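Side-chain contacts in beta-N-acetylhexosaminidase (Beutenbergia cavernae, PDB 5BU9), which probably hydrolyses terminal non-reducing N-acetyl-D-hexosamine residues of N-acetyl-beta-D-hexosaminides, as a member of glycosyl hydrolase family 3: residues S247-I250 against V251-L255; R284-L287 against A288-G292; A311-A314 against K315-D319; P320-A323 against A324-D328. All blocks are in the same frame, centred on the assembly; numbering follows the deposited sequence.

Interaction 1 (S247-I250 against V251-L255); sequences SREI and VSDLL
S247 is the N-cap of helix 248-258, an outer helix of the TIM-barrel domain, and its carbonyl O receives V251 N at 3.0 Å. Its OG accepts from I250 N at 3.0 Å and also bonds D239, a double role that a short hydroxyl side chain fills well. R248 turns along the helix by a bend at chi2 (70°) and lays its guanidinium over S252, whose OG lies 3.1 Å above the plane, over its centre. This is a face contact and not a hydrogen bond: NH1 of R248 goes to E290 O, and OG of S252 to A291 O. Water 1, at the guanidinium edge, accepts from R248 NE at 3.0 Å and donates to D253 OD1. The R248 carbonyl O takes two donors, S252 N and D253 N, as the helix widens into a pi-type turn. E249 runs extended and crosses D253 at about a right angle; the like charges stay apart, with E249 OE2 and D253 OD2 separated by 5.5 Å. I250, apolar and buried, packs with L254 on F186, while V251 and L255 cover V265 of strand 264-267. In the widened turn L255 N donates to I250 O at 3.1 Å.

Interaction 2 (R284-L287 against A288-G292); sequences RAIL and AIEAG
The flat carboxylate of E290 lies over a methyl group of I286, whose CG2 faces it from 3.9 Å below CD. L287 approaches the same group from one flank, its CD2 4.1 Å from OE1 of E290. The guanidinium of R284 is turned the other way, held by W279 O at NE and V270 O at NH1. I286 and E290 run side by side, pointing the same way; E290 gets there with CG anti to the carbonyl carbon (chi1 -71°) and an extended chain beyond, its CG 3.3 Å from I286 O. The carboxylate also has a long, weak ion pair with K315 of helix 305-318. With an alanine at E290, the I286 methyl would probably lose its flat cover and K315 a weak counter-charge. All this belongs to the last turns of helix 281-291, on the outside of the TIM-barrel domain, which end in a Schellman motif. There G292 N donates to I289 O at 2.9 Å and weakly to A288 O at 3.3 Å. Its positive phi of 125° would jam a side chain against the carbonyl O of A291, which is why the residue is glycine. Small A285 and branched I289 suit the buried flank, where they meet V312, while I289 CG1 lies 3.3 Å from A285 O. At the final turn A291 N closes on L287 O at 3.0 Å.

Interaction 3 (A311-A314 against K315-D319); sequences AVVA and KAQAD
V313 carries CG1 anti to its amide nitrogen (chi1 168°), while Q317 sets CG on the opposite tack, beside its own N (chi1 -69°), and extends from there; together these settings bring the Q317 amide over the valine methyl. NE2 of Q317 is 3.6 Å from CG1 of V313 and CD is 3.8 Å from it, and the amide turns its face to the methyl. The glutamine CG passes 3.4 Å from V313 O on the way. An amide suits this place: its flat surface tolerates an apolar neighbour, while Q317 also touches L7 and E8 of helix 7-12, and V313 touches V11 there. The contact spans the last turns of helix 305-318 in the TIM-barrel domain, and the chain leaves helical geometry at D319, which is also the N-cap of helix 320-336. The closing turn is slack: A318 N reaches A314 O at 3.2 Å in a weak bond with an N-H...O angle of 134°. K315 stays extended until its last torsion, where it bends to bring NZ to D319 OD2 at 3.4 Å, a weak hydrogen bond within a salt bridge. The lysine's charge at a helix C-terminus is probably also favoured by the helix dipole, while the aliphatic part of its chain lies on F322. OD1 of D319 meanwhile accepts from F322 N in the first turn of the next helix.

Interaction 4 (P320-A323 against A324-D328); sequences PDFA and AIVDD
The backbone from P320 to D327 is regular alpha helix, with V326 N donating to F322 O at 2.8 Å in an almost straight bond (173°). These are the first turns of helix 320-336 on the outside of the TIM-barrel domain, and the same one-turn spacing puts a valine methyl on a phenylalanine ring. With CG anti to the backbone N (chi1 -176°), the ring of F322 stands out from the helix and leans slightly toward its C-terminal end, where V326 can meet its face with the branch that sits beside its own N. That methyl, CG2, lies over one ring face, 4.0 Å from the centroid and 29° off the normal, a CH-pi contact in which CE2 of F322 is the nearest ring atom at 3.6 Å. The broad ring suits its place, since it also meets I286, I289 and E290 of helix 281-291, and V312 and K315 of helix 305-318. V326, buried too, shares V312 with it. I325 points to I289 and keeps its CG1 3.4 Å from D321 O. P320 fits the first turn, where its lack of an amide hydrogen costs the helix no bond, and D321 near that N-terminus is probably favoured by the helix dipole. The small A323 lets the chain pass close to A316. On the other flank D327 has a salt bridge from OD1 to R10, and its N donates to A323 O at 3.0 Å. Water 2 joins the two residues, donating to A323 O at 2.9 Å and weakly to D327 OD1 at 2.8 Å.

Each contact joins neighbouring turns of one helix, and the four helices belong to one TIM-barrel domain. Interaction 2 is the most buried; interactions 1, 3 and 4 each have an exposed flank. Interactions 1 and 2 touch where the start of helix 248-258 meets the end of helix 281-291, joined by polar groups directed at carbonyl oxygens, whereas interaction 2 meets interactions 3 and 4 mainly through apolar side chains. The centres of interactions 3 and 4 are about 9 Å apart, on helices that follow each other in the chain. Their chemistry differs too: a polar face contact in 1, carboxylate on methyl in 2, amide on methyl in 3, and methyl on ring in 4.

Interaction 1 (S247-I250 against V251-L255)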
ATOM      1  N   SER A 247       9.709  11.958   1.854  1.00 29.25           N
ATOM      2  CA  SER A 247      10.199  12.774   2.963  1.00 33.16           C
ATOM      3  C   SER A 247      10.800  11.931   4.088  1.00 35.88           C
ATOM      4  O   SER A 247      10.080  11.203   4.784  1.00 34.16           O
ATOM      5  CB  SER A 247       9.066  13.639   3.510  1.00 32.64           C
ATOM      6  OG  SER A 247       9.448  14.240   4.721  1.00 36.33           O
ATOM      7  N   ARG A 248      12.116  12.021   4.281  1.00 32.61           N
ATOM      8  CA  ARG A 248      12.709  11.373   5.445  1.00 27.81           C
ATOM      9  C   ARG A 248      11.969  11.799   6.732  1.00 51.33           C
ATOM     10  O   ARG A 248      11.665  10.964   7.593  1.00 32.98           O
ATOM     11  CB  ARG A 248      14.195  11.696   5.559  1.00 32.13           C
ATOM     12  CG  ARG A 248      14.933  10.904   6.661  1.00 34.65           C
ATOM     13  CD  ARG A 248      15.050   9.419   6.297  1.00 32.68           C
ATOM     14  NE  ARG A 248      15.609   8.635   7.387  1.00 44.78           N
ATOM     15  CZ  ARG A 248      15.944   7.350   7.309  1.00 46.18           C
ATOM     16  NH1 ARG A 248      15.808   6.692   6.177  1.00 37.81           N
ATOM     17  NH2 ARG A 248      16.427   6.712   8.370  1.00 40.85           N
ATOM     18  N   GLU A 249      11.627  13.079   6.843  1.00 30.06           N
ATOM     19  CA  GLU A 249      10.999  13.560   8.070  1.00 31.77           C
ATOM     20  C   GLU A 249       9.639  12.931   8.338  1.00 52.11           C
ATOM     21  O   GLU A 249       9.311  12.577   9.476  1.00 36.69           O
ATOM     22  CB  GLU A 249      10.821  15.076   8.049  1.00 37.46           C
ATOM     23  CG  GLU A 249      10.162  15.526   9.335  1.00 71.19           C
ATOM     24  CD  GLU A 249      10.129  17.013   9.488  1.00 84.28           C
ATOM     25  OE1 GLU A 249      10.617  17.710   8.570  1.00 93.68           O
ATOM     26  OE2 GLU A 249       9.615  17.480  10.529  1.00 64.19           O
ATOM     27  N   ILE A 250       8.838  12.787   7.293  1.00 36.15           N
ATOM     28  CA  ILE A 250       7.504  12.282   7.491  1.00 32.15           C
ATOM     29  C   ILE A 250       7.551  10.771   7.712  1.00 27.76           C
ATOM     30  O   ILE A 250       6.884  10.253   8.613  1.00 38.78           O
ATOM     31  CB  ILE A 250       6.618  12.653   6.317  1.00 35.27           C
ATOM     32  CG1 ILE A 250       6.231  14.133   6.382  1.00 27.07           C
ATOM     33  CG2 ILE A 250       5.437  11.750   6.272  1.00 23.96           C
ATOM     34  CD1 ILE A 250       5.343  14.576   5.210  1.00 28.72           C
ATOM     35  N   VAL A 251       8.349  10.070   6.897  1.00 27.57           N
ATOM     36  CA  VAL A 251       8.352   8.590   6.904  1.00 25.81           C
ATOM     37  C   VAL A 251       9.138   8.035   8.084  1.00 41.94           C
ATOM     38  O   VAL A 251       8.654   7.142   8.805  1.00 40.36           O
ATOM     39  CB  VAL A 251       8.896   8.022   5.606  1.00 23.52           C
ATOM     40  CG1 VAL A 251       8.999   6.532   5.706  1.00 29.04           C
ATOM     41  CG2 VAL A 251       7.983   8.411   4.436  1.00 21.73           C
ATOM     42  N   SER A 252      10.337   8.571   8.302  1.00 33.62           N
ATOM     43  CA  SER A 252      11.209   8.054   9.333  1.00 37.69           C
ATOM     44  C   SER A 252      11.077   8.795  10.664  1.00 42.59           C
ATOM     45  O   SER A 252      10.927   8.143  11.680  1.00 44.44           O
ATOM     46  CB  SER A 252      12.666   8.076   8.856  1.00 33.45           C
ATOM     47  OG  SER A 252      12.897   6.989   7.980  1.00 34.03           O
ATOM     48  N   ASP A 253      11.134  10.129  10.688  1.00 31.77           N
ATOM     49  CA  ASP A 253      11.059  10.832  11.980  1.00 41.49           C
ATOM     50  C   ASP A 253       9.640  10.792  12.560  1.00 34.10           C
ATOM     51  O   ASP A 253       9.491  10.510  13.707  1.00 40.83           O
ATOM     52  CB  ASP A 253      11.539  12.296  11.884  1.00 36.72           C
ATOM     53  CG  ASP A 253      12.967  12.420  11.310  1.00 84.75           C
ATOM     54  OD1 ASP A 253      13.669  11.388  11.169  1.00 77.37           O
ATOM     55  OD2 ASP A 253      13.393  13.558  10.995  1.00 77.46           O
ATOM     56  N   LEU A 254       8.604  11.046  11.763  1.00 33.55           N
ATOM     57  CA  LEU A 254       7.248  11.091  12.302  1.00 42.70           C
ATOM     58  C   LEU A 254       6.651   9.688  12.474  1.00 40.14           C
ATOM     59  O   LEU A 254       6.327   9.263  13.590  1.00 37.86           O
ATOM     60  CB  LEU A 254       6.338  11.940  11.401  1.00 31.67           C
ATOM     61  CG  LEU A 254       4.878  12.119  11.875  1.00 35.12           C
ATOM     62  CD1 LEU A 254       4.797  12.661  13.312  1.00 35.75           C
ATOM     63  CD2 LEU A 254       4.032  12.953  10.931  1.00 31.94           C
ATOM     64  N   LEU A 255       6.508   8.981  11.360  1.00 36.25           N
ATOM     65  CA  LEU A 255       5.875   7.657  11.304  1.00 36.61           C
ATOM     66  C   LEU A 255       6.648   6.619  12.121  1.00 66.57           C
ATOM     67  O   LEU A 255       6.101   6.051  13.052  1.00 33.85           O
ATOM     68  CB  LEU A 255       5.752   7.182   9.847  1.00 28.87           C
ATOM     69  CG  LEU A 255       5.111   5.805   9.675  1.00 52.04           C
ATOM     70  CD1 LEU A 255       3.754   5.738  10.374  1.00 28.49           C
ATOM     71  CD2 LEU A 255       4.963   5.491   8.200  1.00 30.49           C
TER
HETATM   72  O   HOH W   1      16.211   9.554  10.167  1.00 42.53           O

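Interaction 2 (R284-L287 against A288-G292)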
ATOM      1  N   ARG A 284      12.180   7.957  -8.350  1.00 23.32           N
ATOM      2  CA  ARG A 284      11.034   7.694  -7.470  1.00 34.27           C
ATOM      3  C   ARG A 284      11.365   6.580  -6.476  1.00 28.61           C
ATOM      4  O   ARG A 284      11.073   6.677  -5.267  1.00 29.06           O
ATOM      5  CB  ARG A 284       9.794   7.310  -8.273  1.00 27.01           C
ATOM      6  CG  ARG A 284       9.345   8.373  -9.218  1.00 23.22           C
ATOM      7  CD  ARG A 284       8.249   7.883 -10.107  1.00 23.45           C
ATOM      8  NE  ARG A 284       8.380   8.565 -11.388  1.00 23.76           N
ATOM      9  CZ  ARG A 284       7.815   8.166 -12.514  1.00 41.79           C
ATOM     10  NH1 ARG A 284       7.010   7.096 -12.542  1.00 24.40           N
ATOM     11  NH2 ARG A 284       8.058   8.846 -13.612  1.00 26.73           N
ATOM     12  N   ALA A 285      11.950   5.503  -6.995  1.00 30.03           N
ATOM     13  CA  ALA A 285      12.245   4.362  -6.151  1.00 28.92           C
ATOM     14  C   ALA A 285      13.323   4.735  -5.116  1.00 34.00           C
ATOM     15  O   ALA A 285      13.198   4.446  -3.913  1.00 32.38           O
ATOM     16  CB  ALA A 285      12.692   3.151  -7.005  1.00 23.87           C
ATOM     17  N   ILE A 286      14.373   5.393  -5.598  1.00 25.04           N
ATOM     18  CA  ILE A 286      15.513   5.727  -4.760  1.00 24.38           C
ATOM     19  C   ILE A 286      15.090   6.695  -3.653  1.00 24.44           C
ATOM     20  O   ILE A 286      15.421   6.469  -2.481  1.00 28.52           O
ATOM     21  CB  ILE A 286      16.665   6.289  -5.601  1.00 30.15           C
ATOM     22  CG1 ILE A 286      17.332   5.143  -6.364  1.00 25.21           C
ATOM     23  CG2 ILE A 286      17.712   6.962  -4.698  1.00 25.10           C
ATOM     24  CD1 ILE A 286      18.212   5.607  -7.498  1.00 24.97           C
ATOM     25  N   LEU A 287      14.345   7.748  -4.006  1.00 32.74           N
ATOM     26  CA  LEU A 287      13.903   8.712  -3.001  1.00 35.18           C
ATOM     27  C   LEU A 287      12.958   8.065  -1.976  1.00 29.08           C
ATOM     28  O   LEU A 287      13.050   8.363  -0.785  1.00 31.57           O
ATOM     29  CB  LEU A 287      13.223   9.924  -3.650  1.00 26.86           C
ATOM     30  CG  LEU A 287      14.132  10.843  -4.493  1.00 32.47           C
ATOM     31  CD1 LEU A 287      13.278  11.803  -5.245  1.00 27.07           C
ATOM     32  CD2 LEU A 287      15.130  11.618  -3.672  1.00 28.76           C
ATOM     33  N   ALA A 288      12.051   7.200  -2.427  1.00 27.83           N
ATOM     34  CA  ALA A 288      11.135   6.520  -1.505  1.00 25.95           C
ATOM     35  C   ALA A 288      11.940   5.716  -0.456  1.00 28.39           C
ATOM     36  O   ALA A 288      11.756   5.867   0.749  1.00 35.54           O
ATOM     37  CB  ALA A 288      10.171   5.599  -2.305  1.00 33.38           C
ATOM     38  N   ILE A 289      12.847   4.879  -0.942  1.00 25.00           N
ATOM     39  CA  ILE A 289      13.668   4.045  -0.105  1.00 25.70           C
ATOM     40  C   ILE A 289      14.519   4.900   0.861  1.00 27.33           C
ATOM     41  O   ILE A 289      14.556   4.645   2.067  1.00 35.68           O
ATOM     42  CB  ILE A 289      14.512   3.137  -0.986  1.00 28.22           C
ATOM     43  CG1 ILE A 289      13.604   2.129  -1.659  1.00 29.09           C
ATOM     44  CG2 ILE A 289      15.607   2.412  -0.157  1.00 26.53           C
ATOM     45  CD1 ILE A 289      14.305   1.321  -2.749  1.00 27.73           C
ATOM     46  N   GLU A 290      15.148   5.955   0.358  1.00 27.11           N
ATOM     47  CA  GLU A 290      15.959   6.797   1.241  1.00 36.52           C
ATOM     48  C   GLU A 290      15.137   7.433   2.344  1.00 27.13           C
ATOM     49  O   GLU A 290      15.664   7.687   3.428  1.00 28.05           O
ATOM     50  CB  GLU A 290      16.686   7.910   0.457  1.00 27.73           C
ATOM     51  CG  GLU A 290      17.805   7.398  -0.419  1.00 33.82           C
ATOM     52  CD  GLU A 290      18.534   8.520  -1.169  1.00 39.03           C
ATOM     53  OE1 GLU A 290      17.904   9.551  -1.502  1.00 43.40           O
ATOM     54  OE2 GLU A 290      19.747   8.379  -1.411  1.00 41.92           O
ATOM     55  N   ALA A 291      13.860   7.722   2.070  1.00 30.48           N
ATOM     56  CA  ALA A 291      12.946   8.292   3.081  1.00 32.26           C
ATOM     57  C   ALA A 291      12.581   7.293   4.184  1.00 44.19           C
ATOM     58  O   ALA A 291      12.187   7.690   5.282  1.00 34.10           O
ATOM     59  CB  ALA A 291      11.661   8.812   2.416  1.00 31.41           C
ATOM     60  N   GLY A 292      12.678   6.002   3.879  1.00 30.01           N
ATOM     61  CA  GLY A 292      12.433   4.956   4.864  1.00 28.58           C
ATOM     62  C   GLY A 292      11.374   3.983   4.350  1.00 43.06           C
ATOM     63  O   GLY A 292      10.793   3.250   5.125  1.00 39.11           O
TER

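Interaction 3 (A311-A314 against K315-D319)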
ATOM      1  N   ALA A 311      18.057   0.313 -11.203  1.00 26.42           N
ATOM      2  CA  ALA A 311      18.630   1.519 -10.652  1.00 38.90           C
ATOM      3  C   ALA A 311      18.898   1.355  -9.151  1.00 33.95           C
ATOM      4  O   ALA A 311      19.912   1.846  -8.661  1.00 35.15           O
ATOM      5  CB  ALA A 311      17.725   2.688 -10.897  1.00 26.53           C
ATOM      6  N   VAL A 312      17.989   0.685  -8.431  1.00 35.52           N
ATOM      7  CA  VAL A 312      18.145   0.535  -6.987  1.00 24.87           C
ATOM      8  C   VAL A 312      19.302  -0.427  -6.719  1.00 32.59           C
ATOM      9  O   VAL A 312      20.113  -0.164  -5.835  1.00 31.37           O
ATOM     10  CB  VAL A 312      16.852   0.078  -6.290  1.00 36.52           C
ATOM     11  CG1 VAL A 312      17.122  -0.191  -4.809  1.00 28.60           C
ATOM     12  CG2 VAL A 312      15.781   1.178  -6.406  1.00 23.39           C
ATOM     13  N   VAL A 313      19.418  -1.494  -7.514  1.00 30.82           N
ATOM     14  CA  VAL A 313      20.563  -2.398  -7.410  1.00 28.56           C
ATOM     15  C   VAL A 313      21.856  -1.645  -7.659  1.00 45.56           C
ATOM     16  O   VAL A 313      22.798  -1.749  -6.879  1.00 38.29           O
ATOM     17  CB  VAL A 313      20.469  -3.591  -8.396  1.00 31.06           C
ATOM     18  CG1 VAL A 313      21.828  -4.336  -8.453  1.00 27.73           C
ATOM     19  CG2 VAL A 313      19.401  -4.532  -7.981  1.00 27.67           C
ATOM     20  N   ALA A 314      21.913  -0.878  -8.747  1.00 30.96           N
ATOM     21  CA  ALA A 314      23.166  -0.219  -9.106  1.00 29.86           C
ATOM     22  C   ALA A 314      23.586   0.783  -8.031  1.00 35.06           C
ATOM     23  O   ALA A 314      24.775   0.905  -7.725  1.00 37.15           O
ATOM     24  CB  ALA A 314      23.052   0.463 -10.458  1.00 28.11           C
ATOM     25  N   LYS A 315      22.628   1.480  -7.420  1.00 28.31           N
ATOM     26  CA  LYS A 315      23.029   2.462  -6.405  1.00 33.81           C
ATOM     27  C   LYS A 315      23.515   1.776  -5.105  1.00 31.63           C
ATOM     28  O   LYS A 315      24.407   2.280  -4.456  1.00 39.90           O
ATOM     29  CB  LYS A 315      21.896   3.432  -6.110  1.00 26.11           C
ATOM     30  CG  LYS A 315      22.265   4.564  -5.078  1.00 26.69           C
ATOM     31  CD  LYS A 315      21.091   5.466  -4.825  1.00 31.85           C
ATOM     32  CE  LYS A 315      21.355   6.485  -3.731  1.00 33.41           C
ATOM     33  NZ  LYS A 315      22.273   7.546  -4.150  1.00 33.17           N
ATOM     34  N   ALA A 316      22.934   0.628  -4.767  1.00 33.92           N
ATOM     35  CA  ALA A 316      23.375  -0.165  -3.631  1.00 39.66           C
ATOM     36  C   ALA A 316      24.804  -0.607  -3.871  1.00 37.31           C
ATOM     37  O   ALA A 316      25.585  -0.632  -2.947  1.00 33.81           O
ATOM     38  CB  ALA A 316      22.472  -1.383  -3.410  1.00 30.31           C
ATOM     39  N   GLN A 317      25.152  -0.949  -5.108  1.00 31.69           N
ATOM     40  CA  GLN A 317      26.513  -1.413  -5.392  1.00 42.80           C
ATOM     41  C   GLN A 317      27.588  -0.284  -5.301  1.00 30.89           C
ATOM     42  O   GLN A 317      28.742  -0.549  -4.967  1.00 56.24           O
ATOM     43  CB  GLN A 317      26.549  -2.083  -6.765  1.00 30.13           C
ATOM     44  CG  GLN A 317      25.799  -3.416  -6.851  1.00 39.84           C
ATOM     45  CD  GLN A 317      25.579  -3.869  -8.307  1.00 70.04           C
ATOM     46  OE1 GLN A 317      25.603  -3.056  -9.241  1.00 46.05           O
ATOM     47  NE2 GLN A 317      25.364  -5.165  -8.499  1.00 46.11           N
ATOM     48  N   ALA A 318      27.171   0.963  -5.562  1.00 37.09           N
ATOM     49  CA  ALA A 318      28.028   2.157  -5.617  1.00 41.70           C
ATOM     50  C   ALA A 318      28.060   2.993  -4.328  1.00 33.70           C
ATOM     51  O   ALA A 318      28.946   3.824  -4.141  1.00 43.29           O
ATOM     52  CB  ALA A 318      27.570   3.090  -6.799  1.00 30.34           C
ATOM     53  N   ASP A 319      27.077   2.813  -3.464  1.00 34.16           N
ATOM     54  CA  ASP A 319      26.817   3.760  -2.395  1.00 29.87           C
ATOM     55  C   ASP A 319      26.533   2.981  -1.083  1.00 32.47           C
ATOM     56  O   ASP A 319      25.414   2.501  -0.861  1.00 31.29           O
ATOM     57  CB  ASP A 319      25.631   4.660  -2.835  1.00 29.05           C
ATOM     58  CG  ASP A 319      25.339   5.844  -1.889  1.00 50.09           C
ATOM     59  OD1 ASP A 319      25.316   5.669  -0.659  1.00 37.14           O
ATOM     60  OD2 ASP A 319      25.067   6.960  -2.394  1.00 69.26           O
TER

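Interaction 4 (P320-A323 against A324-D328)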
ATOM      1  N   PRO A 320      27.556   2.845  -0.221  1.00 36.15           N
ATOM      2  CA  PRO A 320      27.389   2.095   1.032  1.00 31.80           C
ATOM      3  C   PRO A 320      26.234   2.584   1.952  1.00 43.48           C
ATOM      4  O   PRO A 320      25.583   1.764   2.588  1.00 34.10           O
ATOM      5  CB  PRO A 320      28.750   2.273   1.729  1.00 33.75           C
ATOM      6  CG  PRO A 320      29.735   2.598   0.614  1.00 35.02           C
ATOM      7  CD  PRO A 320      28.944   3.325  -0.442  1.00 32.65           C
ATOM      8  N   ASP A 321      25.976   3.882   2.053  1.00 31.40           N
ATOM      9  CA  ASP A 321      24.894   4.337   2.910  1.00 31.31           C
ATOM     10  C   ASP A 321      23.536   3.815   2.351  1.00 37.31           C
ATOM     11  O   ASP A 321      22.667   3.358   3.082  1.00 34.28           O
ATOM     12  CB  ASP A 321      24.869   5.857   3.006  1.00 32.03           C
ATOM     13  CG  ASP A 321      25.918   6.417   3.955  1.00 40.60           C
ATOM     14  OD1 ASP A 321      26.425   5.676   4.832  1.00 50.22           O
ATOM     15  OD2 ASP A 321      26.242   7.624   3.819  1.00 60.48           O
ATOM     16  N   PHE A 322      23.353   3.875   1.043  1.00 34.40           N
ATOM     17  CA  PHE A 322      22.101   3.436   0.438  1.00 31.20           C
ATOM     18  C   PHE A 322      21.983   1.908   0.540  1.00 30.59           C
ATOM     19  O   PHE A 322      20.904   1.378   0.755  1.00 32.13           O
ATOM     20  CB  PHE A 322      22.030   3.899  -1.026  1.00 26.83           C
ATOM     21  CG  PHE A 322      20.723   3.569  -1.708  1.00 27.43           C
ATOM     22  CD1 PHE A 322      19.576   4.308  -1.437  1.00 25.72           C
ATOM     23  CD2 PHE A 322      20.635   2.516  -2.609  1.00 28.74           C
ATOM     24  CE1 PHE A 322      18.363   4.006  -2.069  1.00 27.11           C
ATOM     25  CE2 PHE A 322      19.434   2.209  -3.230  1.00 32.73           C
ATOM     26  CZ  PHE A 322      18.293   2.937  -2.940  1.00 24.33           C
ATOM     27  N   ALA A 323      23.096   1.206   0.356  1.00 30.31           N
ATOM     28  CA  ALA A 323      23.140  -0.249   0.543  1.00 33.83           C
ATOM     29  C   ALA A 323      22.649  -0.639   1.935  1.00 38.49           C
ATOM     30  O   ALA A 323      21.909  -1.614   2.062  1.00 28.70           O
ATOM     31  CB  ALA A 323      24.583  -0.809   0.307  1.00 29.13           C
ATOM     32  N   ALA A 324      23.052   0.111   2.965  1.00 29.55           N
ATOM     33  CA  ALA A 324      22.685  -0.235   4.332  1.00 35.01           C
ATOM     34  C   ALA A 324      21.193   0.025   4.518  1.00 35.08           C
ATOM     35  O   ALA A 324      20.494  -0.754   5.172  1.00 39.74           O
ATOM     36  CB  ALA A 324      23.537   0.546   5.369  1.00 32.26           C
ATOM     37  N   ILE A 325      20.699   1.087   3.897  1.00 34.33           N
ATOM     38  CA  ILE A 325      19.274   1.401   3.930  1.00 28.01           C
ATOM     39  C   ILE A 325      18.441   0.301   3.251  1.00 44.00           C
ATOM     40  O   ILE A 325      17.430  -0.166   3.797  1.00 33.12           O
ATOM     41  CB  ILE A 325      19.014   2.789   3.311  1.00 34.77           C
ATOM     42  CG1 ILE A 325      19.548   3.878   4.277  1.00 31.64           C
ATOM     43  CG2 ILE A 325      17.498   2.982   2.989  1.00 28.64           C
ATOM     44  CD1 ILE A 325      19.570   5.300   3.669  1.00 30.62           C
ATOM     45  N   VAL A 326      18.875  -0.109   2.072  1.00 34.64           N
ATOM     46  CA  VAL A 326      18.282  -1.239   1.363  1.00 41.03           C
ATOM     47  C   VAL A 326      18.247  -2.494   2.223  1.00 39.25           C
ATOM     48  O   VAL A 326      17.223  -3.151   2.305  1.00 40.33           O
ATOM     49  CB  VAL A 326      19.043  -1.503   0.062  1.00 30.62           C
ATOM     50  CG1 VAL A 326      18.742  -2.886  -0.479  1.00 27.97           C
ATOM     51  CG2 VAL A 326      18.660  -0.431  -0.972  1.00 33.41           C
ATOM     52  N   ASP A 327      19.346  -2.817   2.899  1.00 43.41           N
ATOM     53  CA  ASP A 327      19.384  -4.040   3.715  1.00 29.95           C
ATOM     54  C   ASP A 327      18.396  -4.014   4.886  1.00 54.87           C
ATOM     55  O   ASP A 327      17.812  -5.049   5.223  1.00 39.94           O
ATOM     56  CB  ASP A 327      20.800  -4.311   4.244  1.00 34.30           C
ATOM     57  CG  ASP A 327      21.698  -4.957   3.186  1.00 53.63           C
ATOM     58  OD1 ASP A 327      21.150  -5.368   2.150  1.00 47.42           O
ATOM     59  OD2 ASP A 327      22.939  -5.050   3.365  1.00 54.25           O
ATOM     60  N   ASP A 328      18.203  -2.849   5.501  1.00 33.31           N
ATOM     61  CA  ASP A 328      17.236  -2.719   6.599  1.00 35.24           C
ATOM     62  C   ASP A 328      15.806  -2.915   6.102  1.00 31.41           C
ATOM     63  O   ASP A 328      14.938  -3.490   6.780  1.00 42.91           O
ATOM     64  CB  ASP A 328      17.334  -1.334   7.255  1.00 31.04           C
ATOM     65  CG  ASP A 328      18.596  -1.152   8.099  1.00 59.43           C
ATOM     66  OD1 ASP A 328      19.345  -2.129   8.307  1.00 45.18           O
ATOM     67  OD2 ASP A 328      18.835  -0.014   8.562  1.00 44.07           O
TER
HETATM   68  O   HOH W   2      22.119  -3.712   0.131  1.00 42.01           O